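Local atomic coordinates of 2-phospho-L-lactate guanylyltransferase (PDB entry 2I5E), a protein that probably condenses (2S)-2-phospholactate with GTP to form (2S)-lactyl-2-diphospho-5'-guanosine, a step in the biosynthesis of coenzyme F420. Residues Asp75-Asn81 with Arg138-Tyr142; Lys114-Pro120 with Gly157-Tyr163; Gly121-Asn127 with Ala168-Glu174. All coordinates share one frame; numbering follows the deposited sequence.

Contact 1 (Asp75-Asn81 with Arg138-Tyr142); sequences DLNEALN and RVKYY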
loop_
_atom_site.group_PDB
_atom_site.type_symbol
_atom_site.label_atom_id
_atom_site.label_comp_id
_atom_site.label_asym_id
_atom_site.label_seq_id
_atom_site.Cartn_x
_atom_site.Cartn_y
_atom_site.Cartn_z
ATOM N N ASP A 75 20.327 -6.215 19.692
ATOM C CA ASP A 75 19.488 -5.266 18.902
ATOM C C ASP A 75 19.166 -5.923 17.571
ATOM O O ASP A 75 19.976 -6.679 17.101
ATOM C CB ASP A 75 20.250 -3.875 18.673
ATOM C CG ASP A 75 20.581 -3.541 17.107
ATOM O OD1 ASP A 75 19.738 -2.857 16.357
ATOM O OD2 ASP A 75 21.683 -3.932 16.626
ATOM N N LEU A 76 18.014 -5.596 16.986
ATOM C CA LEU A 76 17.476 -6.219 15.776
ATOM C C LEU A 76 18.480 -6.459 14.667
ATOM O O LEU A 76 18.615 -7.572 14.123
ATOM C CB LEU A 76 16.298 -5.345 15.228
ATOM C CG LEU A 76 15.652 -5.830 13.903
ATOM C CD1 LEU A 76 15.079 -7.202 14.130
ATOM C CD2 LEU A 76 14.549 -4.903 13.403
ATOM N N ASN A 77 19.171 -5.396 14.290
ATOM C CA ASN A 77 20.088 -5.485 13.207
ATOM C C ASN A 77 21.278 -6.316 13.559
ATOM O O ASN A 77 21.758 -7.030 12.751
ATOM C CB ASN A 77 20.511 -4.089 12.733
ATOM C CG ASN A 77 19.351 -3.366 12.102
ATOM O OD1 ASN A 77 18.549 -3.988 11.359
ATOM N ND2 ASN A 77 19.198 -2.078 12.440
ATOM N N GLU A 78 21.702 -6.266 14.797
ATOM C CA GLU A 78 22.835 -7.107 15.168
ATOM C C GLU A 78 22.483 -8.585 15.103
ATOM O O GLU A 78 23.204 -9.359 14.479
ATOM C CB GLU A 78 23.311 -6.753 16.562
ATOM C CG GLU A 78 24.784 -6.848 16.659
ATOM C CD GLU A 78 25.332 -5.825 17.646
ATOM O OE1 GLU A 78 25.014 -5.966 18.861
ATOM O OE2 GLU A 78 26.048 -4.867 17.178
ATOM N N ALA A 79 21.371 -8.948 15.752
ATOM C CA ALA A 79 20.831 -10.290 15.662
ATOM C C ALA A 79 20.628 -10.757 14.223
ATOM O O ALA A 79 21.137 -11.843 13.807
ATOM C CB ALA A 79 19.533 -10.345 16.421
ATOM N N LEU A 80 19.940 -9.947 13.407
ATOM C CA LEU A 80 19.705 -10.387 12.020
ATOM C C LEU A 80 20.960 -10.515 11.245
ATOM O O LEU A 80 21.076 -11.392 10.331
ATOM C CB LEU A 80 18.687 -9.496 11.249
ATOM C CG LEU A 80 17.210 -9.621 11.726
ATOM C CD1 LEU A 80 16.438 -8.495 11.012
ATOM C CD2 LEU A 80 16.552 -10.967 11.399
ATOM N N ASN A 81 21.901 -9.636 11.546
ATOM C CA ASN A 81 23.137 -9.641 10.761
ATOM C C ASN A 81 24.052 -10.845 11.138
ATOM O O ASN A 81 24.651 -11.460 10.238
ATOM C CB ASN A 81 23.841 -8.322 10.874
ATOM C CG ASN A 81 23.384 -7.348 9.814
ATOM O OD1 ASN A 81 23.168 -7.712 8.667
ATOM N ND2 ASN A 81 23.230 -6.065 10.201
ATOM N N ARG A 138 24.042 -6.899 3.992
ATOM C CA ARG A 138 23.974 -6.460 5.381
ATOM C C ARG A 138 22.593 -5.763 5.595
ATOM O O ARG A 138 22.148 -5.069 4.739
ATOM C CB ARG A 138 25.210 -5.536 5.642
ATOM C CG ARG A 138 25.099 -4.567 6.844
ATOM C CD ARG A 138 26.324 -3.540 6.922
ATOM N NE ARG A 138 26.214 -2.433 5.943
ATOM C CZ ARG A 138 25.395 -1.380 6.079
ATOM N NH1 ARG A 138 24.622 -1.300 7.152
ATOM N NH2 ARG A 138 25.349 -0.397 5.163
ATOM N N VAL A 139 21.863 -6.008 6.670
ATOM C CA VAL A 139 20.594 -5.341 6.873
ATOM C C VAL A 139 20.724 -4.141 7.816
ATOM O O VAL A 139 21.574 -4.160 8.738
ATOM C CB VAL A 139 19.471 -6.258 7.561
ATOM C CG1 VAL A 139 19.137 -7.536 6.724
ATOM C CG2 VAL A 139 19.873 -6.612 8.971
ATOM N N LYS A 140 19.777 -3.196 7.692
ATOM C CA LYS A 140 19.660 -2.054 8.563
ATOM C C LYS A 140 18.208 -1.621 8.603
ATOM O O LYS A 140 17.809 -0.691 7.863
ATOM C CB LYS A 140 20.523 -0.899 8.067
ATOM C CG LYS A 140 20.709 0.202 9.175
ATOM C CD LYS A 140 21.626 1.284 8.605
ATOM C CE LYS A 140 21.877 2.432 9.598
ATOM N NZ LYS A 140 20.630 3.350 9.721
ATOM N N TYR A 141 17.423 -2.304 9.452
ATOM C CA TYR A 141 16.009 -1.984 9.667
ATOM C C TYR A 141 15.992 -0.774 10.578
ATOM O O TYR A 141 17.007 -0.455 11.180
ATOM C CB TYR A 141 15.250 -3.155 10.367
ATOM C CG TYR A 141 15.018 -4.288 9.434
ATOM C CD1 TYR A 141 16.023 -5.233 9.192
ATOM C CD2 TYR A 141 13.837 -4.378 8.737
ATOM C CE1 TYR A 141 15.870 -6.217 8.259
ATOM C CE2 TYR A 141 13.620 -5.405 7.842
ATOM C CZ TYR A 141 14.647 -6.318 7.600
ATOM O OH TYR A 141 14.488 -7.309 6.680
ATOM N N TYR A 142 14.823 -0.149 10.674
ATOM C CA TYR A 142 14.583 1.184 11.347
ATOM C C TYR A 142 14.916 2.333 10.440
ATOM O O TYR A 142 15.770 2.196 9.528
ATOM C CB TYR A 142 15.297 1.403 12.709
ATOM C CG TYR A 142 15.026 0.348 13.712
ATOM C CD1 TYR A 142 13.722 0.036 14.090
ATOM C CD2 TYR A 142 16.088 -0.383 14.276
ATOM C CE1 TYR A 142 13.454 -0.995 15.003
ATOM C CE2 TYR A 142 15.837 -1.406 15.201
ATOM C CZ TYR A 142 14.526 -1.716 15.534
ATOM O OH TYR A 142 14.321 -2.714 16.448
HETATM O O HOH W 1 16.387 -3.528 18.087
#
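Asn-77 and Asn-81, one helical turn apart, each lay a primary amide against the extended backbone of residues 138-142 and pair with it as a neighbouring strand would. The Asn-81 amide closes a two-bond ring on Val-139: OD1 accepts from Val-139 N at 2.9 Å, on a lone pair in the carbonyl plane, while ND2 donates to Val-139 O. Asn-77 repeats this two residues on. Its OD1 takes Tyr-141 N at 2.8 Å, the donor tilted 27° from the carbonyl plane, and its ND2 reaches Tyr-141 O at 3.0 Å with an N-H...O angle of 172°. The same OD1 lies at the edge of the Tyr-141 ring, which is nearly coplanar with the amide.

Apolar bumps fill the hollows between these grips. Val-139 CG2 lies against the Asn-81 amide, near O, N and carbon alike, and meets Leu-80 CB at 3.9 Å. Leu-80 meets Tyr-141 at about a right angle, CD1 standing 3.6 Å from CE1. Leu-76, its CG swung away from the backbone N (chi1 177°), sends CD2 into the notch between the two tyrosines, 3.6 Å from Tyr-141 CB. A water joins Tyr-142 OH to Leu-76 N in the first turn, where Asp-75, the N-cap, accepts from Glu-78 N and, weakly, from Asn-77 N. Ile-93 backs Leu-80, Val-139 and Tyr-141; helix and loop pack on the central sheet of this GT-A-like nucleotidyltransferase fold.

Contact 2 (Lys114-Pro120 with Gly157-Tyr163); sequences KDVCIVP and GQDFEIY
A parallel strand pair at one edge of the mixed sheet joins 116-120 to 160-162, the outermost strand there within this chain. Val-116 N donates to Asp-159 O, and Val-116 O receives Glu-161 N at 2.9 Å; Ile-118 N meets Glu-161 O almost head-on at 2.8 Å, and Ile-118 O takes Tyr-163 N at 2.7 Å from above its carbonyl plane. This alternation, in which Val-116 and Ile-118 bond through both N and O, is regular parallel beta pairing, and helix 145-154 packs on the face bearing Ile-118, Phe-160 and Ile-162. There Ile-118 CG2 lies 4.1 Å from Ile-162 CD1, side by side. On the other face, Cys-117 SG and Val-119 CG2 both touch Tyr-163 CB, each at 3.7 Å, while Tyr-163 OH bonds to Glu-108.

Before the strands, each of two aspartates takes the other's backbone N-H, although Asp-115 OD2 and Asp-159 OD1 lie 3.3 Å apart. Asp-159 turns its carboxylate back over its backbone (chi1 62°), bringing OD1 to Asp-115 N at 2.8 Å, and its N donates to Asp-115 OD2 at 3.1 Å. Were Asp-159 an alanine, Asp-115 N would probably lose this acceptor and Lys-114 CD the carboxylate it rests on.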
loop_
_atom_site.group_PDB
_atom_site.type_symbol
_atom_site.label_atom_id
_atom_site.label_comp_id
_atom_site.label_asym_id
_atom_site.label_seq_id
_atom_site.Cartn_x
_atom_site.Cartn_y
_atom_site.Cartn_z
ATOM N N LYS A 114 15.777 -11.522 -9.369
ATOM C CA LYS A 114 16.913 -10.680 -8.893
ATOM C C LYS A 114 17.672 -11.285 -7.700
ATOM O O LYS A 114 17.208 -12.240 -7.086
ATOM C CB LYS A 114 16.495 -9.236 -8.513
ATOM C CG LYS A 114 15.781 -8.445 -9.632
ATOM C CD LYS A 114 16.709 -8.306 -10.835
ATOM C CE LYS A 114 15.967 -7.928 -12.111
ATOM N NZ LYS A 114 16.363 -6.547 -12.493
ATOM N N ASP A 115 18.794 -10.661 -7.359
ATOM C CA ASP A 115 19.592 -11.005 -6.212
ATOM C C ASP A 115 18.914 -10.751 -4.878
ATOM O O ASP A 115 19.141 -11.524 -3.906
ATOM C CB ASP A 115 20.854 -10.201 -6.255
ATOM C CG ASP A 115 21.758 -10.619 -7.384
ATOM O OD1 ASP A 115 21.639 -11.758 -7.900
ATOM O OD2 ASP A 115 22.560 -9.772 -7.783
ATOM N N VAL A 116 18.165 -9.638 -4.784
ATOM C CA VAL A 116 17.333 -9.371 -3.572
ATOM C C VAL A 116 15.924 -9.008 -3.911
ATOM O O VAL A 116 15.656 -8.476 -4.998
ATOM C CB VAL A 116 18.056 -8.573 -2.422
ATOM C CG1 VAL A 116 19.548 -8.223 -2.725
ATOM C CG2 VAL A 116 17.198 -7.436 -1.733
ATOM N N CYS A 117 14.958 -9.472 -3.116
ATOM C CA CYS A 117 13.620 -8.908 -3.320
ATOM C C CYS A 117 13.221 -8.181 -2.076
ATOM O O CYS A 117 13.389 -8.661 -0.933
ATOM C CB CYS A 117 12.605 -9.947 -3.684
ATOM S SG CYS A 117 10.980 -9.316 -4.036
ATOM N N ILE A 118 12.717 -6.972 -2.308
ATOM C CA ILE A 118 12.273 -6.178 -1.230
ATOM C C ILE A 118 10.841 -5.626 -1.314
ATOM O O ILE A 118 10.411 -5.080 -2.376
ATOM C CB ILE A 118 13.326 -5.209 -0.870
ATOM C CG1 ILE A 118 12.768 -4.075 -0.026
ATOM C CG2 ILE A 118 14.111 -4.759 -2.083
ATOM C CD1 ILE A 118 13.826 -3.247 0.430
ATOM N N VAL A 119 10.118 -5.869 -0.221
ATOM C CA VAL A 119 8.774 -5.387 0.073
ATOM C C VAL A 119 8.733 -4.166 1.033
ATOM O O VAL A 119 9.118 -4.281 2.231
ATOM C CB VAL A 119 7.957 -6.527 0.751
ATOM C CG1 VAL A 119 6.458 -6.217 0.749
ATOM C CG2 VAL A 119 8.267 -7.824 -0.002
ATOM N N PRO A 120 8.278 -2.998 0.511
ATOM C CA PRO A 120 8.217 -1.781 1.311
ATOM C C PRO A 120 7.122 -1.930 2.313
ATOM O O PRO A 120 6.134 -2.651 2.042
ATOM C CB PRO A 120 7.858 -0.683 0.325
ATOM C CG PRO A 120 7.268 -1.392 -0.922
ATOM C CD PRO A 120 7.761 -2.818 -0.876
ATOM N N GLY A 157 26.729 -4.663 -5.789
ATOM C CA GLY A 157 26.855 -5.350 -7.080
ATOM C C GLY A 157 25.590 -6.059 -7.462
ATOM O O GLY A 157 25.362 -6.378 -8.646
ATOM N N GLN A 158 24.728 -6.201 -6.469
ATOM C CA GLN A 158 23.538 -6.993 -6.555
ATOM C C GLN A 158 22.293 -6.209 -7.013
ATOM O O GLN A 158 22.069 -5.064 -6.605
ATOM C CB GLN A 158 23.337 -7.596 -5.198
ATOM C CG GLN A 158 24.543 -8.535 -4.841
ATOM C CD GLN A 158 24.135 -9.412 -3.756
ATOM O OE1 GLN A 158 23.473 -10.458 -3.979
ATOM N NE2 GLN A 158 24.406 -8.962 -2.541
ATOM N N ASP A 159 21.528 -6.811 -7.906
ATOM C CA ASP A 159 20.314 -6.163 -8.384
ATOM C C ASP A 159 19.102 -6.526 -7.429
ATOM O O ASP A 159 19.195 -7.457 -6.585
ATOM C CB ASP A 159 20.132 -6.477 -9.904
ATOM C CG ASP A 159 19.962 -7.976 -10.200
ATOM O OD1 ASP A 159 19.815 -8.777 -9.223
ATOM O OD2 ASP A 159 19.913 -8.355 -11.432
ATOM N N PHE A 160 18.007 -5.771 -7.484
ATOM C CA PHE A 160 16.936 -5.969 -6.508
ATOM C C PHE A 160 15.654 -5.794 -7.282
ATOM O O PHE A 160 15.634 -5.021 -8.244
ATOM C CB PHE A 160 17.012 -5.026 -5.280
ATOM C CG PHE A 160 17.018 -3.541 -5.623
ATOM C CD1 PHE A 160 15.801 -2.850 -5.870
ATOM C CD2 PHE A 160 18.226 -2.815 -5.680
ATOM C CE1 PHE A 160 15.765 -1.482 -6.203
ATOM C CE2 PHE A 160 18.194 -1.460 -6.013
ATOM C CZ PHE A 160 16.931 -0.795 -6.260
ATOM N N GLU A 161 14.646 -6.577 -6.917
ATOM C CA GLU A 161 13.305 -6.374 -7.271
ATOM C C GLU A 161 12.564 -5.710 -6.100
ATOM O O GLU A 161 12.656 -6.192 -4.979
ATOM C CB GLU A 161 12.683 -7.734 -7.454
ATOM C CG GLU A 161 11.449 -7.623 -8.250
ATOM C CD GLU A 161 10.657 -8.870 -8.289
ATOM O OE1 GLU A 161 11.228 -9.972 -8.226
ATOM O OE2 GLU A 161 9.422 -8.734 -8.300
ATOM N N ILE A 162 11.769 -4.654 -6.393
ATOM C CA ILE A 162 10.745 -4.072 -5.488
ATOM C C ILE A 162 9.468 -4.847 -5.715
ATOM O O ILE A 162 8.894 -4.772 -6.801
ATOM C CB ILE A 162 10.428 -2.573 -5.795
ATOM C CG1 ILE A 162 11.714 -1.703 -5.752
ATOM C CG2 ILE A 162 9.341 -2.015 -4.804
ATOM C CD1 ILE A 162 12.437 -1.847 -4.505
ATOM N N TYR A 163 9.010 -5.554 -4.685
ATOM C CA TYR A 163 7.795 -6.301 -4.784
ATOM C C TYR A 163 6.641 -5.366 -4.489
ATOM O O TYR A 163 6.566 -4.891 -3.379
ATOM C CB TYR A 163 7.780 -7.420 -3.691
ATOM C CG TYR A 163 6.644 -8.404 -3.880
ATOM C CD1 TYR A 163 6.613 -9.219 -4.976
ATOM C CD2 TYR A 163 5.601 -8.493 -2.975
ATOM C CE1 TYR A 163 5.567 -10.108 -5.199
ATOM C CE2 TYR A 163 4.515 -9.395 -3.168
ATOM C CZ TYR A 163 4.557 -10.199 -4.261
ATOM O OH TYR A 163 3.556 -11.068 -4.497
HETATM O O HOH W 2 21.765 -11.436 -2.398
#

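Contact 3 (Gly121-Asn127 with Ala168-Glu174); sequences GKGGGTN and AGTDIDE. With TRS (2-amino-2-hydroxymethyl-propane-1,3-diol), chain C.
One carboxylate oxygen, Asp-171 OD1, is gripped from two sides by residues of the glycine-rich loop 121-127, while its twin OD2 turns to charged groups. Lys-122 N reaches OD1 at 3.1 Å on the syn lone pair, and Asn-127 ND2 comes to it at 3.2 Å on the anti side, 27° out of the carboxylate plane. The amide and carboxylate planes stand 73° apart. With chi1 at 49°, Asp-171 CG sits between its backbone N and carbonyl carbon, a rotation that leads the carboxylate into the loop.

Asn-127 also spends its ND2 on Ala-168 O, at 3.2 Å and on a lone pair in the carbonyl plane, so a single NH2 group ties together two residues of 168-174. The backbones also come together here: Gly-121 CA lies 3.6 Å from Gly-169 O, and a side chain at Gly-121 would run into both Asp-171 OD1 and Asn-127 OD1.

Asp-171 OD2 forms a salt bridge with Lys-122 NZ at 3.2 Å. The ammonium group also bridges to Asp-177. A Tris molecule, probably from the crystallisation liquor, settles beside the pair: its amine donates to Lys-122 O at 2.7 Å and to Asp-171 OD2 at 3.0 Å, and its O2 accepts from Lys-122 NZ.

Asp-173 adds salt bridges to Lys-16 and to Arg-205 of the second subunit, and Glu-180 of that subunit accepts from Gly-123 N. The Tris itself is no substrate, but bound small molecules often mark pockets, and this glycine-rich turn facing acidic residues beside the dimer interface may form part of the substrate pocket of a GT-A-type nucleotidyltransferase.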
loop_
_atom_site.group_PDB
_atom_site.type_symbol
_atom_site.label_atom_id
_atom_site.label_comp_id
_atom_site.label_asym_id
_atom_site.label_seq_id
_atom_site.Cartn_x
_atom_site.Cartn_y
_atom_site.Cartn_z
ATOM N N GLY A 121 7.283 -1.297 3.480
ATOM C CA GLY A 121 6.140 -1.089 4.299
ATOM C C GLY A 121 5.853 0.398 4.317
ATOM O O GLY A 121 6.459 1.183 3.549
ATOM N N LYS A 122 4.880 0.833 5.124
ATOM C CA LYS A 122 4.722 2.340 5.101
ATOM C C LYS A 122 5.869 3.142 5.788
ATOM O O LYS A 122 6.660 2.585 6.560
ATOM C CB LYS A 122 3.366 2.847 5.520
ATOM C CG LYS A 122 3.037 2.482 6.899
ATOM C CD LYS A 122 1.768 3.281 7.390
ATOM C CE LYS A 122 1.043 2.418 8.490
ATOM N NZ LYS A 122 2.012 1.325 9.152
ATOM N N GLY A 123 5.885 4.449 5.513
ATOM C CA GLY A 123 6.937 5.402 5.869
ATOM C C GLY A 123 8.320 4.918 5.555
ATOM O O GLY A 123 9.210 5.129 6.365
ATOM N N GLY A 124 8.551 4.290 4.396
ATOM C CA GLY A 124 9.935 3.781 4.058
ATOM C C GLY A 124 10.516 2.605 4.873
ATOM O O GLY A 124 11.693 2.354 4.795
ATOM N N GLY A 125 9.689 1.863 5.637
ATOM C CA GLY A 125 10.153 0.629 6.317
ATOM C C GLY A 125 10.354 -0.511 5.324
ATOM O O GLY A 125 10.113 -0.299 4.148
ATOM N N THR A 126 10.713 -1.723 5.816
ATOM C CA THR A 126 10.997 -2.918 4.972
ATOM C C THR A 126 10.208 -4.001 5.636
ATOM O O THR A 126 10.384 -4.245 6.820
ATOM C CB THR A 126 12.462 -3.267 5.063
ATOM O OG1 THR A 126 13.257 -2.163 4.572
ATOM C CG2 THR A 126 12.803 -4.504 4.213
ATOM N N ASN A 127 9.273 -4.583 4.916
ATOM C CA ASN A 127 8.366 -5.570 5.512
ATOM C C ASN A 127 8.834 -7.011 5.277
ATOM O O ASN A 127 8.547 -7.882 6.083
ATOM C CB ASN A 127 6.913 -5.375 4.970
ATOM C CG ASN A 127 6.150 -4.278 5.758
ATOM O OD1 ASN A 127 6.627 -3.790 6.788
ATOM N ND2 ASN A 127 4.994 -3.919 5.288
ATOM N N ALA A 168 1.076 -7.145 1.160
ATOM C CA ALA A 168 2.319 -7.470 1.853
ATOM C C ALA A 168 2.965 -6.147 2.377
ATOM O O ALA A 168 3.841 -6.141 3.242
ATOM C CB ALA A 168 3.329 -8.221 0.863
ATOM N N GLY A 169 2.532 -5.030 1.844
ATOM C CA GLY A 169 3.001 -3.767 2.349
ATOM C C GLY A 169 2.241 -3.093 3.469
ATOM O O GLY A 169 2.679 -2.051 3.956
ATOM N N THR A 170 1.127 -3.692 3.906
ATOM C CA THR A 170 0.342 -3.240 5.091
ATOM C C THR A 170 0.854 -3.926 6.333
ATOM O O THR A 170 0.464 -5.067 6.682
ATOM C CB THR A 170 -1.121 -3.548 4.831
ATOM O OG1 THR A 170 -1.449 -2.940 3.582
ATOM C CG2 THR A 170 -2.079 -2.981 5.879
ATOM N N ASP A 171 1.785 -3.245 7.005
ATOM C CA ASP A 171 2.215 -3.651 8.321
ATOM C C ASP A 171 1.283 -2.927 9.290
ATOM O O ASP A 171 0.770 -1.834 9.013
ATOM C CB ASP A 171 3.665 -3.282 8.580
ATOM C CG ASP A 171 3.989 -1.821 8.225
ATOM O OD1 ASP A 171 4.020 -1.461 7.045
ATOM O OD2 ASP A 171 4.157 -1.035 9.146
ATOM N N ILE A 172 1.095 -3.528 10.446
ATOM C CA ILE A 172 0.030 -3.075 11.295
ATOM C C ILE A 172 0.762 -2.519 12.455
ATOM O O ILE A 172 1.296 -3.301 13.242
ATOM C CB ILE A 172 -1.021 -4.220 11.600
ATOM C CG1 ILE A 172 -2.072 -4.303 10.423
ATOM C CG2 ILE A 172 -1.883 -3.831 12.830
ATOM C CD1 ILE A 172 -1.748 -5.209 9.394
ATOM N N ASP A 173 0.845 -1.176 12.541
ATOM C CA ASP A 173 1.671 -0.508 13.578
ATOM C C ASP A 173 0.965 0.602 14.372
ATOM O O ASP A 173 1.245 0.850 15.524
ATOM C CB ASP A 173 2.976 0.052 12.963
ATOM C CG ASP A 173 4.099 0.227 13.992
ATOM O OD1 ASP A 173 4.355 -0.699 14.856
ATOM O OD2 ASP A 173 4.684 1.332 13.899
ATOM N N GLU A 174 0.023 1.250 13.731
ATOM C CA GLU A 174 -0.776 2.233 14.405
ATOM C C GLU A 174 -2.286 2.022 14.190
ATOM O O GLU A 174 -2.647 1.166 13.392
ATOM C CB GLU A 174 -0.310 3.619 14.039
ATOM C CG GLU A 174 -0.239 3.887 12.602
ATOM C CD GLU A 174 0.586 5.091 12.309
ATOM O OE1 GLU A 174 1.093 5.723 13.268
ATOM O OE2 GLU A 174 0.723 5.410 11.119
HETATM C C TRS C . 6.959 1.614 9.658
HETATM C C1 TRS C . 8.438 1.828 9.334
HETATM C C2 TRS C . 6.208 2.982 9.772
HETATM C C3 TRS C . 6.910 0.931 11.059
HETATM N N TRS C . 6.464 0.763 8.488
HETATM O O1 TRS C . 8.935 2.890 10.052
HETATM O O2 TRS C . 4.843 2.762 10.050
HETATM O O3 TRS C . 7.884 -0.131 11.044
#

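Overall arrangement
All three contacts are partly buried, but contact 3 has its centre about 8 Å from the centre of the chain, against about 14 Å for contact 1 and about 17 Å for contact 2. Contact 2, at the sheet margin, relies chiefly on main-chain bonds between strands; contact 1 joins a helix to an irregular loop, with side-chain amides standing in for a strand; contact 3 is loop against loop and the one of the three with a salt bridge across it. Contacts 2 and 3 draw on adjacent strands of one sheet, 116-120 and 126-131, and both reach the second subunit. Contact 1 touches contact 3 through the Tyr-141 ring against Thr-126.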